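Local coordinates for protein transcription factor tau 138 kDa subunit (Saccharomyces cerevisiae, PDB 5AIM) that helps TFIIIC bind boxB promoter DNA of tRNA genes as part of its tauB domain, here as the central extended winged-helix domain, at residues Q34-V39 with L49-V54. Residues are numbered along the deposited sequence; the frame is centred on the assembly and turned at random.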
# COMPACT_ATOMS: atom_id res chain seq x y z
N GLN A 34 -9.99 -2.00 -2.85
CA GLN A 34 -10.16 -0.55 -2.74
C GLN A 34 -8.81 0.17 -2.84
O GLN A 34 -8.66 1.20 -3.55
CB GLN A 34 -10.86 -0.21 -1.42
CG GLN A 34 -11.09 1.28 -1.20
CD GLN A 34 -11.83 1.56 0.09
OE1 GLN A 34 -12.41 0.66 0.70
NE2 GLN A 34 -11.79 2.82 0.53
N PHE A 35 -7.81 -0.36 -2.13
CA PHE A 35 -6.49 0.26 -2.15
C PHE A 35 -5.85 0.18 -3.53
O PHE A 35 -5.35 1.19 -4.07
CB PHE A 35 -5.55 -0.36 -1.11
CG PHE A 35 -4.18 0.23 -1.15
CD1 PHE A 35 -3.97 1.51 -0.67
CD2 PHE A 35 -3.11 -0.46 -1.69
CE1 PHE A 35 -2.72 2.09 -0.72
CE2 PHE A 35 -1.85 0.12 -1.74
CZ PHE A 35 -1.67 1.39 -1.24
N TYR A 36 -5.85 -1.01 -4.12
CA TYR A 36 -5.27 -1.18 -5.44
C TYR A 36 -5.96 -0.31 -6.48
O TYR A 36 -5.32 0.26 -7.37
CB TYR A 36 -5.28 -2.65 -5.85
CG TYR A 36 -4.32 -3.50 -5.05
CD1 TYR A 36 -2.95 -3.41 -5.27
CD2 TYR A 36 -4.77 -4.40 -4.10
CE1 TYR A 36 -2.06 -4.18 -4.56
CE2 TYR A 36 -3.88 -5.18 -3.37
CZ TYR A 36 -2.53 -5.06 -3.61
OH TYR A 36 -1.64 -5.83 -2.90
N GLU A 37 -7.28 -0.18 -6.35
CA GLU A 37 -8.04 0.66 -7.26
C GLU A 37 -7.61 2.11 -7.10
O GLU A 37 -7.45 2.83 -8.10
CB GLU A 37 -9.55 0.52 -7.00
CG GLU A 37 -10.41 1.21 -8.05
CD GLU A 37 -10.23 0.61 -9.44
OE1 GLU A 37 -10.08 -0.62 -9.54
OE2 GLU A 37 -10.23 1.38 -10.42
N SER A 38 -7.42 2.56 -5.86
CA SER A 38 -6.90 3.91 -5.63
C SER A 38 -5.53 4.12 -6.29
O SER A 38 -5.30 5.16 -6.94
CB SER A 38 -6.81 4.26 -4.15
OG SER A 38 -8.09 4.39 -3.57
N VAL A 39 -4.61 3.17 -6.13
CA VAL A 39 -3.31 3.29 -6.80
C VAL A 39 -3.48 3.35 -8.32
O VAL A 39 -2.85 4.18 -9.00
CB VAL A 39 -2.34 2.16 -6.41
CG1 VAL A 39 -1.03 2.25 -7.22
CG2 VAL A 39 -2.04 2.22 -4.93
N LEU A 49 -6.76 -5.43 -13.30
CA LEU A 49 -6.80 -6.81 -13.78
C LEU A 49 -5.50 -7.54 -13.43
O LEU A 49 -5.46 -8.77 -13.37
CB LEU A 49 -7.05 -6.85 -15.29
CG LEU A 49 -7.43 -8.19 -15.92
CD1 LEU A 49 -8.84 -8.60 -15.50
CD2 LEU A 49 -7.33 -8.11 -17.44
N ASP A 50 -4.44 -6.76 -13.19
CA ASP A 50 -3.13 -7.31 -12.84
C ASP A 50 -3.00 -7.48 -11.32
O ASP A 50 -3.16 -8.58 -10.80
CB ASP A 50 -2.03 -6.39 -13.39
CG ASP A 50 -0.63 -6.95 -13.21
OD1 ASP A 50 -0.35 -7.58 -12.16
OD2 ASP A 50 0.21 -6.75 -14.11
N LYS A 51 -2.70 -6.38 -10.62
CA LYS A 51 -2.56 -6.36 -9.15
C LYS A 51 -1.34 -7.09 -8.58
O LYS A 51 -0.78 -6.64 -7.58
CB LYS A 51 -3.83 -6.84 -8.45
CG LYS A 51 -4.89 -5.77 -8.31
CD LYS A 51 -5.83 -6.11 -7.17
CE LYS A 51 -7.27 -5.79 -7.52
NZ LYS A 51 -8.21 -6.33 -6.50
N LYS A 52 -0.95 -8.21 -9.18
CA LYS A 52 0.29 -8.90 -8.81
C LYS A 52 1.45 -7.92 -8.87
O LYS A 52 2.30 -7.86 -7.97
CB LYS A 52 0.56 -10.05 -9.78
CG LYS A 52 0.08 -11.41 -9.30
CD LYS A 52 -0.34 -12.28 -10.48
CE LYS A 52 -0.87 -13.64 -10.04
NZ LYS A 52 0.21 -14.57 -9.64
N THR A 53 1.47 -7.14 -9.95
CA THR A 53 2.54 -6.19 -10.20
C THR A 53 2.62 -5.14 -9.10
O THR A 53 3.69 -4.89 -8.55
CB THR A 53 2.38 -5.53 -11.59
OG1 THR A 53 2.41 -6.54 -12.61
CG2 THR A 53 3.50 -4.53 -11.85
N VAL A 54 1.50 -4.52 -8.75
CA VAL A 54 1.50 -3.52 -7.68
C VAL A 54 1.79 -4.16 -6.31
O VAL A 54 2.53 -3.59 -5.49
CB VAL A 54 0.17 -2.74 -7.65
CG1 VAL A 54 0.11 -1.79 -6.44
CG2 VAL A 54 0.01 -1.95 -8.93
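In this extended winged-helix domain, the second and third helices of the helix-turn-helix core meet where Y36, on helix 33-43, lies against K51 and V54 at the start of helix 52-63. A small antiparallel sheet of strands 28-30, 78-81 and 68-71 and a C-terminal helix, 87-96, make up the rest of the domain with helix 5-24. The tyrosine is the centre of the join: its side chain sets out toward segment 49-54, and with CG anti to its carbonyl carbon (chi1 -70°) the broad ring lies between the two backbones, which come within 6.9 Å of each other at the CA atoms of Y36 and K51.

V54 arrives at the rim of that ring, its CG1 methyl close to the ring plane and 3.7 Å from Y36 CD1. A short apolar side chain suits this place, because one methyl, CG1, set anti to the backbone N (chi1 174°), meets the tyrosine edge and also lies 4.3 Å from V39 CG1, one turn along the facing helix. K51 uses its chain rather than its charge: the methylenes slant across the base of the ring, with K51 CD 3.7 Å from Y36 CD2, while the ammonium group continues past the aromatic; the lysine is poorly ordered.

Behind the contact, F35 touches V21 and M22, joining helix 33-43 to helix 5-24 as well. K51 is the N-cap residue, and just before it D50, also poorly ordered, forms an Asx motif over the first turn of helix 52-63. The short carboxylate of D50 suits the place by accepting from both the backbone and side chain of T53: T53 N donates to D50 OD1 at 2.9 Å from above the carboxylate plane, and T53 OG1 donates to D50 OD2 at 2.7 Å, from the syn side but 32° out of that plane.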